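Local atomic coordinates of uncharacterized protein YhfS (Escherichia coli, PDB entry 4J8L), a protein that is of unknown function but carries pyridoxal 5'-phosphate covalently attached to a lysine, with a cysteine synthase activity only tentatively assigned. Residues A98-Y101 / P102-V106; A158-A162 / A163-A167; N172-V175 / M176-R180; E295-K299 / R300-P304; N343-E347 / E348-R352. One frame throughout, in Å; residues are numbered along the deposited sequence.

Contact 1: residues A98-Y101 / P102-V106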
loop_
_atom_site.group_PDB
_atom_site.type_symbol
_atom_site.label_atom_id
_atom_site.label_comp_id
_atom_site.label_asym_id
_atom_site.label_seq_id
_atom_site.Cartn_x
_atom_site.Cartn_y
_atom_site.Cartn_z
ATOM N N ALA A 98 6.680 8.452 14.046
ATOM C CA ALA A 98 6.287 9.177 12.843
ATOM C C ALA A 98 4.762 9.162 12.810
ATOM O O ALA A 98 4.143 8.360 13.506
ATOM C CB ALA A 98 6.854 8.489 11.604
ATOM N N PRO A 99 4.143 10.040 12.002
ATOM C CA PRO A 99 2.675 10.067 11.971
ATOM C C PRO A 99 2.036 8.709 11.659
ATOM O O PRO A 99 2.356 8.064 10.657
ATOM C CB PRO A 99 2.375 11.060 10.844
ATOM C CG PRO A 99 3.556 11.980 10.850
ATOM C CD PRO A 99 4.730 11.098 11.155
ATOM N N VAL A 100 1.134 8.277 12.530
ATOM C CA VAL A 100 0.369 7.066 12.281
ATOM C C VAL A 100 -0.671 7.342 11.196
ATOM O O VAL A 100 -1.264 8.433 11.166
ATOM C CB VAL A 100 -0.324 6.579 13.578
ATOM C CG1 VAL A 100 -1.106 5.293 13.329
ATOM C CG2 VAL A 100 0.715 6.395 14.699
ATOM N N TYR A 101 -0.866 6.381 10.292
ATOM C CA TYR A 101 -1.844 6.534 9.213
ATOM C C TYR A 101 -3.195 6.904 9.827
ATOM O O TYR A 101 -3.587 6.324 10.830
ATOM C CB TYR A 101 -1.964 5.252 8.373
ATOM C CG TYR A 101 -2.836 5.520 7.175
ATOM C CD1 TYR A 101 -2.310 6.108 6.037
ATOM C CD2 TYR A 101 -4.200 5.247 7.212
ATOM C CE1 TYR A 101 -3.117 6.396 4.942
ATOM C CE2 TYR A 101 -5.016 5.541 6.132
ATOM C CZ TYR A 101 -4.464 6.113 5.001
ATOM O OH TYR A 101 -5.266 6.409 3.926
ATOM N N PRO A 102 -3.901 7.891 9.248
ATOM C CA PRO A 102 -5.064 8.443 9.962
ATOM C C PRO A 102 -6.157 7.447 10.373
ATOM O O PRO A 102 -6.604 7.514 11.527
ATOM C CB PRO A 102 -5.608 9.481 8.979
ATOM C CG PRO A 102 -4.374 9.954 8.261
ATOM C CD PRO A 102 -3.555 8.703 8.065
ATOM N N THR A 103 -6.589 6.564 9.477
ATOM C CA THR A 103 -7.607 5.586 9.861
ATOM C C THR A 103 -7.045 4.528 10.812
ATOM O O THR A 103 -7.795 3.879 11.537
ATOM C CB THR A 103 -8.275 4.899 8.648
ATOM O OG1 THR A 103 -7.293 4.162 7.920
ATOM C CG2 THR A 103 -8.920 5.945 7.727
ATOM N N THR A 104 -5.729 4.339 10.799
ATOM C CA THR A 104 -5.112 3.425 11.772
ATOM C C THR A 104 -5.171 4.053 13.161
ATOM O O THR A 104 -5.441 3.370 14.152
ATOM C CB THR A 104 -3.657 3.076 11.389
ATOM O OG1 THR A 104 -3.652 2.413 10.117
ATOM C CG2 THR A 104 -3.010 2.165 12.438
ATOM N N ARG A 105 -4.951 5.363 13.231
ATOM C CA ARG A 105 -5.077 6.060 14.503
ATOM C C ARG A 105 -6.512 5.943 15.027
ATOM O O ARG A 105 -6.727 5.763 16.226
ATOM C CB ARG A 105 -4.631 7.529 14.401
ATOM C CG ARG A 105 -4.651 8.258 15.741
ATOM C CD ARG A 105 -4.021 9.655 15.639
ATOM N NE ARG A 105 -4.588 10.404 14.520
ATOM C CZ ARG A 105 -3.957 10.643 13.371
ATOM N NH1 ARG A 105 -2.712 10.210 13.180
ATOM N NH2 ARG A 105 -4.569 11.326 12.417
ATOM N N VAL A 106 -7.489 6.022 14.124
ATOM C CA VAL A 106 -8.890 5.885 14.517
ATOM C C VAL A 106 -9.128 4.503 15.142
ATOM O O VAL A 106 -9.769 4.384 16.185
ATOM C CB VAL A 106 -9.837 6.105 13.318
ATOM C CG1 VAL A 106 -11.262 5.689 13.671
ATOM C CG2 VAL A 106 -9.788 7.564 12.859
#

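Contact 2: residues A158-A162 / A163-A167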
loop_
_atom_site.group_PDB
_atom_site.type_symbol
_atom_site.label_atom_id
_atom_site.label_comp_id
_atom_site.label_asym_id
_atom_site.label_seq_id
_atom_site.Cartn_x
_atom_site.Cartn_y
_atom_site.Cartn_z
ATOM N N ALA A 158 12.553 -8.719 11.839
ATOM C CA ALA A 158 13.437 -9.698 12.461
ATOM C C ALA A 158 13.684 -9.358 13.927
ATOM O O ALA A 158 13.680 -10.237 14.788
ATOM C CB ALA A 158 14.755 -9.790 11.704
ATOM N N THR A 159 13.886 -8.074 14.206
ATOM C CA THR A 159 14.108 -7.623 15.572
ATOM C C THR A 159 12.898 -7.939 16.437
ATOM O O THR A 159 13.036 -8.437 17.560
ATOM C CB THR A 159 14.406 -6.112 15.632
ATOM O OG1 THR A 159 15.562 -5.823 14.837
ATOM C CG2 THR A 159 14.675 -5.676 17.071
ATOM N N LEU A 160 11.715 -7.662 15.901
ATOM C CA LEU A 160 10.470 -7.883 16.620
ATOM C C LEU A 160 10.237 -9.363 16.877
ATOM O O LEU A 160 9.833 -9.754 17.973
ATOM C CB LEU A 160 9.299 -7.291 15.838
ATOM C CG LEU A 160 9.270 -5.763 15.786
ATOM C CD1 LEU A 160 8.267 -5.281 14.742
ATOM C CD2 LEU A 160 8.935 -5.198 17.160
ATOM N N ARG A 161 10.497 -10.179 15.861
ATOM C CA ARG A 161 10.328 -11.621 15.985
ATOM C C ARG A 161 11.272 -12.208 17.031
ATOM O O ARG A 161 10.884 -13.092 17.794
ATOM C CB ARG A 161 10.535 -12.311 14.635
ATOM C CG ARG A 161 10.443 -13.830 14.696
ATOM C CD ARG A 161 10.349 -14.427 13.297
ATOM N NE ARG A 161 9.139 -14.001 12.595
ATOM C CZ ARG A 161 7.996 -14.682 12.592
ATOM N NH1 ARG A 161 7.899 -15.829 13.251
ATOM N NH2 ARG A 161 6.947 -14.217 11.927
ATOM N N ALA A 162 12.506 -11.711 17.068
ATOM C CA ALA A 162 13.492 -12.197 18.036
ATOM C C ALA A 162 13.029 -11.926 19.460
ATOM O O ALA A 162 13.280 -12.720 20.361
ATOM C CB ALA A 162 14.850 -11.555 17.795
ATOM N N ALA A 163 12.343 -10.805 19.652
ATOM C CA ALA A 163 11.841 -10.431 20.966
ATOM C C ALA A 163 10.474 -11.051 21.245
ATOM O O ALA A 163 9.912 -10.881 22.328
ATOM C CB ALA A 163 11.775 -8.930 21.088
ATOM N N GLY A 164 9.942 -11.768 20.262
ATOM C CA GLY A 164 8.666 -12.441 20.414
ATOM C C GLY A 164 7.464 -11.516 20.409
ATOM O O GLY A 164 6.435 -11.826 21.005
ATOM N N VAL A 165 7.586 -10.376 19.736
ATOM C CA VAL A 165 6.469 -9.445 19.634
ATOM C C VAL A 165 5.761 -9.644 18.299
ATOM O O VAL A 165 6.369 -9.449 17.250
ATOM C CB VAL A 165 6.952 -7.984 19.739
ATOM C CG1 VAL A 165 5.795 -7.014 19.551
ATOM C CG2 VAL A 165 7.637 -7.749 21.075
ATOM N N PRO A 166 4.479 -10.053 18.334
ATOM C CA PRO A 166 3.725 -10.274 17.093
ATOM C C PRO A 166 3.671 -8.994 16.275
ATOM O O PRO A 166 3.480 -7.917 16.848
ATOM C CB PRO A 166 2.325 -10.635 17.591
ATOM C CG PRO A 166 2.533 -11.153 18.977
ATOM C CD PRO A 166 3.672 -10.348 19.530
ATOM N N ALA A 167 3.844 -9.101 14.961
ATOM C CA ALA A 167 3.931 -7.916 14.123
ATOM C C ALA A 167 2.967 -7.957 12.947
ATOM O O ALA A 167 2.854 -8.967 12.247
ATOM C CB ALA A 167 5.355 -7.715 13.627
#

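Contact 3: residues N172-V175 / M176-R180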
loop_
_atom_site.group_PDB
_atom_site.type_symbol
_atom_site.label_atom_id
_atom_site.label_comp_id
_atom_site.label_asym_id
_atom_site.label_seq_id
_atom_site.Cartn_x
_atom_site.Cartn_y
_atom_site.Cartn_z
ATOM N N ASN A 172 0.052 -1.297 2.194
ATOM C CA ASN A 172 -0.589 -0.506 1.144
ATOM C C ASN A 172 0.391 0.275 0.293
ATOM O O ASN A 172 1.308 0.911 0.820
ATOM C CB ASN A 172 -1.639 0.438 1.723
ATOM C CG ASN A 172 -2.839 -0.313 2.233
ATOM O OD1 ASN A 172 -3.642 -0.806 1.441
ATOM N ND2 ASN A 172 -2.950 -0.445 3.556
ATOM N N TYR A 173 0.181 0.186 -1.023
ATOM C CA TYR A 173 0.997 0.864 -2.041
ATOM C C TYR A 173 2.366 0.205 -2.239
ATOM O O TYR A 173 3.187 0.686 -3.014
ATOM C CB TYR A 173 1.187 2.347 -1.723
ATOM C CG TYR A 173 -0.026 3.236 -1.860
ATOM C CD1 TYR A 173 -0.907 3.116 -2.931
ATOM C CD2 TYR A 173 -0.261 4.248 -0.935
ATOM C CE1 TYR A 173 -1.997 3.970 -3.056
ATOM C CE2 TYR A 173 -1.337 5.090 -1.049
ATOM C CZ TYR A 173 -2.207 4.958 -2.114
ATOM O OH TYR A 173 -3.279 5.825 -2.217
ATOM N N ALA A 174 2.618 -0.887 -1.529
ATOM C CA ALA A 174 3.847 -1.641 -1.742
ATOM C C ALA A 174 3.602 -2.996 -2.411
ATOM O O ALA A 174 4.510 -3.567 -3.018
ATOM C CB ALA A 174 4.590 -1.842 -0.410
ATOM N N VAL A 175 2.388 -3.525 -2.274
ATOM C CA VAL A 175 2.101 -4.880 -2.745
ATOM C C VAL A 175 2.261 -4.975 -4.253
ATOM O O VAL A 175 1.781 -4.101 -4.985
ATOM C CB VAL A 175 0.688 -5.330 -2.334
ATOM C CG1 VAL A 175 0.391 -6.740 -2.864
ATOM C CG2 VAL A 175 0.552 -5.303 -0.816
HETATM N N MSE A 176 2.954 -6.025 -4.705
HETATM C CA MSE A 176 3.251 -6.233 -6.127
HETATM C C MSE A 176 4.187 -5.192 -6.737
HETATM O O MSE A 176 4.384 -5.172 -7.957
HETATM C CB MSE A 176 1.974 -6.328 -6.977
HETATM C CG MSE A 176 1.155 -7.570 -6.735
HETATM SE SE MSE A 176 2.257 -9.194 -6.912
HETATM C CE MSE A 176 0.870 -10.445 -7.502
ATOM N N LYS A 177 4.767 -4.343 -5.896
ATOM C CA LYS A 177 5.679 -3.311 -6.374
ATOM C C LYS A 177 7.096 -3.501 -5.828
ATOM O O LYS A 177 8.044 -2.877 -6.316
ATOM C CB LYS A 177 5.155 -1.933 -5.979
ATOM C CG LYS A 177 3.864 -1.544 -6.677
ATOM C CD LYS A 177 3.785 -0.029 -6.742
ATOM C CE LYS A 177 2.567 0.493 -6.047
ATOM N NZ LYS A 177 2.713 1.951 -5.788
ATOM N N VAL A 178 7.221 -4.342 -4.803
ATOM C CA VAL A 178 8.512 -4.685 -4.211
ATOM C C VAL A 178 8.668 -6.197 -4.112
ATOM O O VAL A 178 7.707 -6.951 -4.311
ATOM C CB VAL A 178 8.695 -4.073 -2.801
ATOM C CG1 VAL A 178 8.538 -2.551 -2.853
ATOM C CG2 VAL A 178 7.702 -4.675 -1.813
ATOM N N ALA A 179 9.878 -6.645 -3.806
ATOM C CA ALA A 179 10.157 -8.083 -3.801
ATOM C C ALA A 179 9.379 -8.855 -2.730
ATOM O O ALA A 179 8.878 -9.957 -2.988
ATOM C CB ALA A 179 11.651 -8.332 -3.655
ATOM N N ARG A 180 9.296 -8.294 -1.525
ATOM C CA ARG A 180 8.673 -8.994 -0.402
ATOM C C ARG A 180 7.779 -8.077 0.431
ATOM O O ARG A 180 8.235 -7.048 0.922
ATOM C CB ARG A 180 9.744 -9.604 0.506
ATOM C CG ARG A 180 10.571 -10.715 -0.152
ATOM C CD ARG A 180 11.386 -11.503 0.890
ATOM N NE ARG A 180 12.413 -10.685 1.533
ATOM C CZ ARG A 180 13.093 -11.047 2.619
ATOM N NH1 ARG A 180 12.855 -12.216 3.199
ATOM N NH2 ARG A 180 14.007 -10.234 3.127
#

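Contact 4: residues E295-K299 / R300-P304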
loop_
_atom_site.group_PDB
_atom_site.type_symbol
_atom_site.label_atom_id
_atom_site.label_comp_id
_atom_site.label_asym_id
_atom_site.label_seq_id
_atom_site.Cartn_x
_atom_site.Cartn_y
_atom_site.Cartn_z
ATOM N N GLU A 295 -4.246 23.661 -11.105
ATOM C CA GLU A 295 -5.493 24.056 -11.765
ATOM C C GLU A 295 -5.394 23.879 -13.277
ATOM O O GLU A 295 -6.292 23.307 -13.916
ATOM C CB GLU A 295 -5.865 25.505 -11.420
ATOM C CG GLU A 295 -7.158 25.965 -12.078
ATOM C CD GLU A 295 -7.522 27.399 -11.736
ATOM O OE1 GLU A 295 -8.349 27.989 -12.467
ATOM O OE2 GLU A 295 -6.984 27.931 -10.739
ATOM N N GLU A 296 -4.302 24.360 -13.858
ATOM C CA GLU A 296 -4.116 24.243 -15.303
ATOM C C GLU A 296 -3.906 22.790 -15.736
ATOM O O GLU A 296 -4.325 22.399 -16.828
ATOM C CB GLU A 296 -2.948 25.104 -15.778
ATOM C CG GLU A 296 -3.171 26.611 -15.596
ATOM C CD GLU A 296 -4.413 27.119 -16.314
ATOM O OE1 GLU A 296 -4.771 26.558 -17.375
ATOM O OE2 GLU A 296 -5.034 28.084 -15.820
ATOM N N ALA A 297 -3.265 21.986 -14.891
ATOM C CA ALA A 297 -2.997 20.593 -15.262
ATOM C C ALA A 297 -4.285 19.790 -15.351
ATOM O O ALA A 297 -4.425 18.928 -16.220
ATOM C CB ALA A 297 -2.024 19.941 -14.274
ATOM N N GLN A 298 -5.233 20.085 -14.464
ATOM C CA GLN A 298 -6.500 19.359 -14.459
ATOM C C GLN A 298 -7.230 19.592 -15.782
ATOM O O GLN A 298 -7.883 18.684 -16.311
ATOM C CB GLN A 298 -7.376 19.783 -13.268
ATOM C CG GLN A 298 -8.705 19.017 -13.157
ATOM C CD GLN A 298 -9.787 19.524 -14.114
ATOM O OE1 GLN A 298 -9.848 20.714 -14.456
ATOM N NE2 GLN A 298 -10.641 18.617 -14.555
ATOM N N LYS A 299 -7.125 20.810 -16.320
ATOM C CA LYS A 299 -7.808 21.127 -17.572
ATOM C C LYS A 299 -7.214 20.310 -18.712
ATOM O O LYS A 299 -7.888 20.014 -19.705
ATOM C CB LYS A 299 -7.683 22.621 -17.898
ATOM C CG LYS A 299 -8.334 23.536 -16.873
ATOM C CD LYS A 299 -8.041 25.004 -17.197
ATOM C CE LYS A 299 -8.622 25.926 -16.141
ATOM N NZ LYS A 299 -8.230 27.347 -16.381
ATOM N N ARG A 300 -5.945 19.955 -18.557
ATOM C CA ARG A 300 -5.217 19.225 -19.585
ATOM C C ARG A 300 -5.145 17.722 -19.286
ATOM O O ARG A 300 -4.269 17.012 -19.784
ATOM C CB ARG A 300 -3.833 19.845 -19.765
ATOM C CG ARG A 300 -3.925 21.242 -20.346
ATOM C CD ARG A 300 -2.619 21.995 -20.254
ATOM N NE ARG A 300 -2.733 23.286 -20.913
ATOM C CZ ARG A 300 -3.259 24.367 -20.351
ATOM N NH1 ARG A 300 -3.714 24.315 -19.101
ATOM N NH2 ARG A 300 -3.324 25.499 -21.035
ATOM N N GLY A 301 -6.080 17.245 -18.473
ATOM C CA GLY A 301 -6.256 15.812 -18.288
ATOM C C GLY A 301 -5.690 15.173 -17.028
ATOM O O GLY A 301 -5.947 13.995 -16.755
ATOM N N ALA A 302 -4.913 15.921 -16.254
ATOM C CA ALA A 302 -4.399 15.381 -14.994
ATOM C C ALA A 302 -5.549 15.165 -14.019
ATOM O O ALA A 302 -6.440 16.011 -13.911
ATOM C CB ALA A 302 -3.380 16.330 -14.386
ATOM N N LEU A 303 -5.522 14.044 -13.302
ATOM C CA LEU A 303 -6.491 13.831 -12.232
ATOM C C LEU A 303 -6.221 14.833 -11.107
ATOM O O LEU A 303 -5.076 15.032 -10.714
ATOM C CB LEU A 303 -6.396 12.413 -11.686
ATOM C CG LEU A 303 -6.572 11.298 -12.713
ATOM C CD1 LEU A 303 -6.622 9.947 -11.989
ATOM C CD2 LEU A 303 -7.830 11.523 -13.537
ATOM N N PRO A 304 -7.279 15.468 -10.590
ATOM C CA PRO A 304 -7.080 16.508 -9.574
ATOM C C PRO A 304 -7.163 16.009 -8.127
ATOM O O PRO A 304 -6.809 16.744 -7.212
ATOM C CB PRO A 304 -8.229 17.485 -9.861
ATOM C CG PRO A 304 -9.316 16.604 -10.368
ATOM C CD PRO A 304 -8.625 15.529 -11.190
#

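Contact 5: residues N343-E347 / E348-R352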
loop_
_atom_site.group_PDB
_atom_site.type_symbol
_atom_site.label_atom_id
_atom_site.label_comp_id
_atom_site.label_asym_id
_atom_site.label_seq_id
_atom_site.Cartn_x
_atom_site.Cartn_y
_atom_site.Cartn_z
ATOM N N ASN A 343 0.556 7.193 -12.813
ATOM C CA ASN A 343 -0.443 6.183 -13.116
ATOM C C ASN A 343 -0.086 5.459 -14.417
ATOM O O ASN A 343 1.034 4.981 -14.542
ATOM C CB ASN A 343 -1.860 6.769 -13.118
ATOM C CG ASN A 343 -2.331 7.139 -11.712
ATOM O OD1 ASN A 343 -2.045 6.425 -10.751
ATOM N ND2 ASN A 343 -3.051 8.250 -11.589
ATOM N N ARG A 344 -0.994 5.429 -15.389
ATOM C CA ARG A 344 -0.757 4.650 -16.611
ATOM C C ARG A 344 -0.141 5.477 -17.747
ATOM O O ARG A 344 0.041 4.958 -18.861
ATOM C CB ARG A 344 -2.055 4.003 -17.116
ATOM C CG ARG A 344 -2.855 3.244 -16.058
ATOM C CD ARG A 344 -2.296 1.844 -15.769
ATOM N NE ARG A 344 -1.015 1.853 -15.049
ATOM C CZ ARG A 344 -0.865 2.162 -13.764
ATOM N NH1 ARG A 344 0.341 2.121 -13.216
ATOM N NH2 ARG A 344 -1.907 2.528 -13.029
ATOM N N SER A 345 0.158 6.740 -17.470
ATOM C CA SER A 345 0.699 7.639 -18.493
ATOM C C SER A 345 2.203 7.459 -18.679
ATOM O O SER A 345 2.877 6.817 -17.870
ATOM C CB SER A 345 0.402 9.095 -18.135
ATOM O OG SER A 345 1.185 9.511 -17.037
ATOM N N GLY A 346 2.719 8.034 -19.760
ATOM C CA GLY A 346 4.146 8.053 -20.022
ATOM C C GLY A 346 4.750 9.392 -19.639
ATOM O O GLY A 346 4.039 10.358 -19.358
ATOM N N GLU A 347 6.073 9.438 -19.616
ATOM C CA GLU A 347 6.766 10.612 -19.109
ATOM C C GLU A 347 6.598 11.798 -20.041
ATOM O O GLU A 347 6.563 12.947 -19.593
ATOM C CB GLU A 347 8.246 10.309 -18.865
ATOM C CG GLU A 347 9.044 9.941 -20.118
ATOM C CD GLU A 347 8.997 8.455 -20.465
ATOM O OE1 GLU A 347 8.131 7.725 -19.932
ATOM O OE2 GLU A 347 9.845 8.021 -21.266
ATOM N N GLU A 348 6.483 11.536 -21.336
ATOM C CA GLU A 348 6.343 12.650 -22.265
ATOM C C GLU A 348 5.007 13.363 -22.073
ATOM O O GLU A 348 4.920 14.587 -22.219
ATOM C CB GLU A 348 6.544 12.199 -23.711
ATOM C CG GLU A 348 7.908 11.582 -23.993
ATOM C CD GLU A 348 9.068 12.560 -23.841
ATOM O OE1 GLU A 348 8.831 13.783 -23.719
ATOM O OE2 GLU A 348 10.230 12.098 -23.848
ATOM N N THR A 349 3.971 12.601 -21.727
ATOM C CA THR A 349 2.667 13.180 -21.415
ATOM C C THR A 349 2.732 14.035 -20.151
ATOM O O THR A 349 2.202 15.143 -20.112
ATOM C CB THR A 349 1.596 12.082 -21.246
ATOM O OG1 THR A 349 1.316 11.500 -22.524
ATOM C CG2 THR A 349 0.302 12.640 -20.662
ATOM N N VAL A 350 3.386 13.526 -19.114
ATOM C CA VAL A 350 3.488 14.286 -17.870
ATOM C C VAL A 350 4.272 15.573 -18.106
ATOM O O VAL A 350 3.875 16.652 -17.639
ATOM C CB VAL A 350 4.144 13.459 -16.747
ATOM C CG1 VAL A 350 4.412 14.331 -15.521
ATOM C CG2 VAL A 350 3.247 12.280 -16.374
ATOM N N LEU A 351 5.362 15.464 -18.858
ATOM C CA LEU A 351 6.196 16.628 -19.166
ATOM C C LEU A 351 5.412 17.657 -19.977
ATOM O O LEU A 351 5.509 18.864 -19.726
ATOM C CB LEU A 351 7.455 16.187 -19.916
ATOM C CG LEU A 351 8.635 17.128 -20.091
ATOM C CD1 LEU A 351 9.241 17.447 -18.736
ATOM C CD2 LEU A 351 9.665 16.473 -20.993
ATOM N N ARG A 352 4.630 17.180 -20.941
ATOM C CA ARG A 352 3.832 18.071 -21.768
ATOM C C ARG A 352 2.781 18.803 -20.939
ATOM O O ARG A 352 2.612 20.013 -21.058
ATOM C CB ARG A 352 3.160 17.311 -22.912
ATOM C CG ARG A 352 2.281 18.207 -23.798
ATOM C CD ARG A 352 1.573 17.417 -24.905
ATOM N NE ARG A 352 0.696 16.368 -24.377
ATOM C CZ ARG A 352 -0.475 16.598 -23.791
ATOM N NH1 ARG A 352 -0.915 17.845 -23.640
ATOM N NH2 ARG A 352 -1.200 15.580 -23.332
HETATM O O HOH W 1 0.576 9.063 -21.586
HETATM O O HOH W 2 11.834 9.365 -22.406
#

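Contact 1: residues A98-Y101 / P102-V106
Val-100 is the first residue to meet the helix that follows: its CG1 methyl lies across Thr-104, 3.8 Å from CG2, the two side chains crossing at about a right angle. That methyl faces the helix because CG1 stands anti to the backbone N (chi1 -179°). The carbonyl oxygen of Val-100 lies 3.1 Å from Arg-105 NH1, and the guanidinium comes to it obliquely after a bend in the arginine chain. Tyr-101, next in line, works through both backbone and ring. Its O receives the N-H of Arg-105, with 2.9 Å from O to N and the donor nearly in line with the C=O. The ring carries Pro-102 over one face, CD standing 3.5 Å from the centroid in a CH-pi contact. At the ring edge and in its plane sits Thr-103 OG1, 3.2 Å from Tyr-101 CE2; this hydroxyl is hydrogen-bonded to Thr-76. A serine in place of Tyr-101 would probably deprive Pro-102 CD of its aromatic cover and open a gap beside Thr-103. The whole is a helix start, with Tyr-101 as N-cap and proline in the first helical position, and it joins strand 92-96 to helix 102-111 in an aminotransferase-type alpha/beta domain.

Contact 2: residues A158-A162 / A163-A167
Leu-160 and Val-165 are joined by a nearly straight bond: Val-165 N gives its hydrogen to Leu-160 O at 2.9 Å (163°). Nested inside it, Gly-164 N reaches Arg-161 O at 3.0 Å, but from above the carbonyl plane and not along a lone pair. These two bonds, one spanning five residues and the other three, together with the positive phi of Gly-164 (73°), define a Schellman motif. Glycine suits the place, since left-handed backbone angles are costly for a residue with a CB. Just before the turn, Ala-163 N still makes a helical bond, 3.2 Å to Thr-159 O, and a second, weak one to Leu-160 O. That oxygen is therefore shared between the last helical turn and the departing chain.

Outside this polar frame lies an apolar layer. Leucine CG points anti to the carbonyl carbon (chi1 -70°), which sends the two methyls of Leu-160 along the returning chain: CD2 approaches Val-165 CB at 4.3 Å, and CD1 meets Ala-167 CB at 4.0 Å. Further out, the exposed Arg-161 has its NH2 hydrogen-bonded to Gly-186 O. The reversal carries the chain from helix 153-162 into strand 167-170. Leu-160 packs against Ala-138 and Val-140 of strand 137-141, while Ala-163 and Val-165 rest on Val-130 of helix 123-133, so the turn lies against both a neighbouring strand and a neighbouring helix.

Contact 3: residues N172-V175 / M176-R180
Ala-174 and Lys-177 form the tight part of this contact, where the chain folds back on itself almost entirely through its backbone. Lys-177 N is bonded to Ala-174 O at 3.0 Å, from above the carbonyl plane, and Val-178 N adds a weak bond to the same oxygen at 3.3 Å. Around the bend, Val-175 CG1 lies 4.0 Å from Met-176 CG, a buried apolar touch; the methionine is a selenomethionine, and its chain, bent at chi2, heads away towards helix 229-261 and helix 11-28, where it packs on Leu-239 and Leu-21. On the other side of the bend, Ala-174 CB and Val-178 CG2 stand 4.4 Å apart, and both side chains also touch His-142.

A psi of 133° at Val-175 and a phi of 66° at Met-176 mark a type II beta turn, set in the connection between strands 167-170 and 189-193 of the aminotransferase-type sheet. The positive phi at its third residue is characteristic of that turn.

The looser side belongs to the partly exposed side chains of Tyr-173 and Lys-177. The lysine runs back along the chain until CE lies 3.1 Å from Tyr-173 O, and NZ makes only a weak bond to that oxygen, also at 3.1 Å. Its stronger partner is Glu-310, in a salt bridge. A leucine in place of Lys-177 would probably leave the carboxylate of Glu-310 without this charged mate and Tyr-173 O without its weak bond. The CB of Tyr-173 is directed away from the turn; its OH is hydrogen-bonded to Ala-309 N and weakly to a glycol molecule probably left from crystallisation.

Contact 4: residues E295-K299 / R300-P304
The Schellman motif that closes the helix beginning at residue 290 is built by Ala-297 and Gln-298 against Gly-301 and Ala-302. Ala-302 N bonds to Ala-297 O at 3.0 Å, and Gly-301 N to Gln-298 O at 3.2 Å. With phi at 102°, Gly-301 adopts backbone angles at which a CB would collide with the carbonyl oxygen of Arg-300. Ala-297 O also accepts from Arg-300 N, the two donors arriving from opposite faces of its plane. On the side facing strand 318-320, Ala-297 CB and Ala-302 CB meet at 3.9 Å, and both alanines touch Phe-319 of that strand.

Beside helix 347-360, Arg-300 stretches back over the last turn, extended from CG to NE, and its NH1 grips Glu-296 twice. One hydrogen goes to the backbone O at 3.0 Å, the other to OE1, also at 3.0 Å and on the anti lone pair. Both acceptors lie close to the guanidinium plane, which probably fixes its rotation, although the carboxylate is turned 60° from it. Glu-296 OE2 has a weaker salt bridge to Lys-299, extending the network along the surface. Beyond the turn, Pro-304 crosses Gln-298, with the proline CB 3.7 Å from Gln-298 CG.

Contact 5: residues N343-E347 / E348-R352
Two first torsions near +60° bring Ser-345 and Glu-347 against the helix that follows. The serine OG stands between its backbone N and carbonyl carbon (chi1 71°), which sets it 3.5 Å from Val-350 CG2; its hydrogen bond goes to Pro-342 O, outside the helix. Glu-347 CG takes the corresponding place on its own residue (chi1 63°), lying 3.3 Å from Glu-348 N, and a further bend at chi2 carries the carboxylate back beyond the N-terminal end of the helix.

Gly-346 O accepts the regular helical bond from Val-350 N at 3.2 Å, with the donor in the carbonyl plane, and a weak one from Thr-349 N. The next bond, from Leu-351 N to Glu-347 O, measures 2.9 Å and continues the helix. Water bridges the polar groups at the helix start. One molecule accepts from Gly-346 N and lies 2.7 Å from Thr-349 OG1, so the threonine three residues after the cap meets the cap's N-H through solvent, where a capping box would do so directly. A second water donates to Glu-347 OE2 at 2.7 Å and only weakly to Glu-348 OE2. These like charges lie near each other, and the water, with the salt bridge of Glu-347 to Arg-255 of helix 229-261, probably eases their repulsion.

Val-350, on the inner face, packs on Leu-256 and Phe-319. Acidic residues just after an N-cap suit the positive end of a helix dipole, and this glycine-capped start is the N-terminus of helix 347-360, the last helix of the chain, packed in the C-terminal part of the fold.

How the contacts relate
All five contacts are local and illustrate how short-range bonds start a helix, end one or turn a loop. Contacts 1 and 5 start helices, one with tyrosine at the N-cap and its ring on the following proline, the other with glycine, water and acidic side chains. Contacts 2 and 4 end helices with the same Schellman geometry, but the first is lined by aliphatic groups and the second carries a salt-bridge network. Contact 1 is a surface contact; the others are partly buried, contact 3 centred about 7 Å from the chain's centre and contacts 2, 4 and 5 farther out. In the C-terminal domain, contacts 4 and 5 touch, Leu-303 CD1 packing 4.0 Å from Asn-343 ND2.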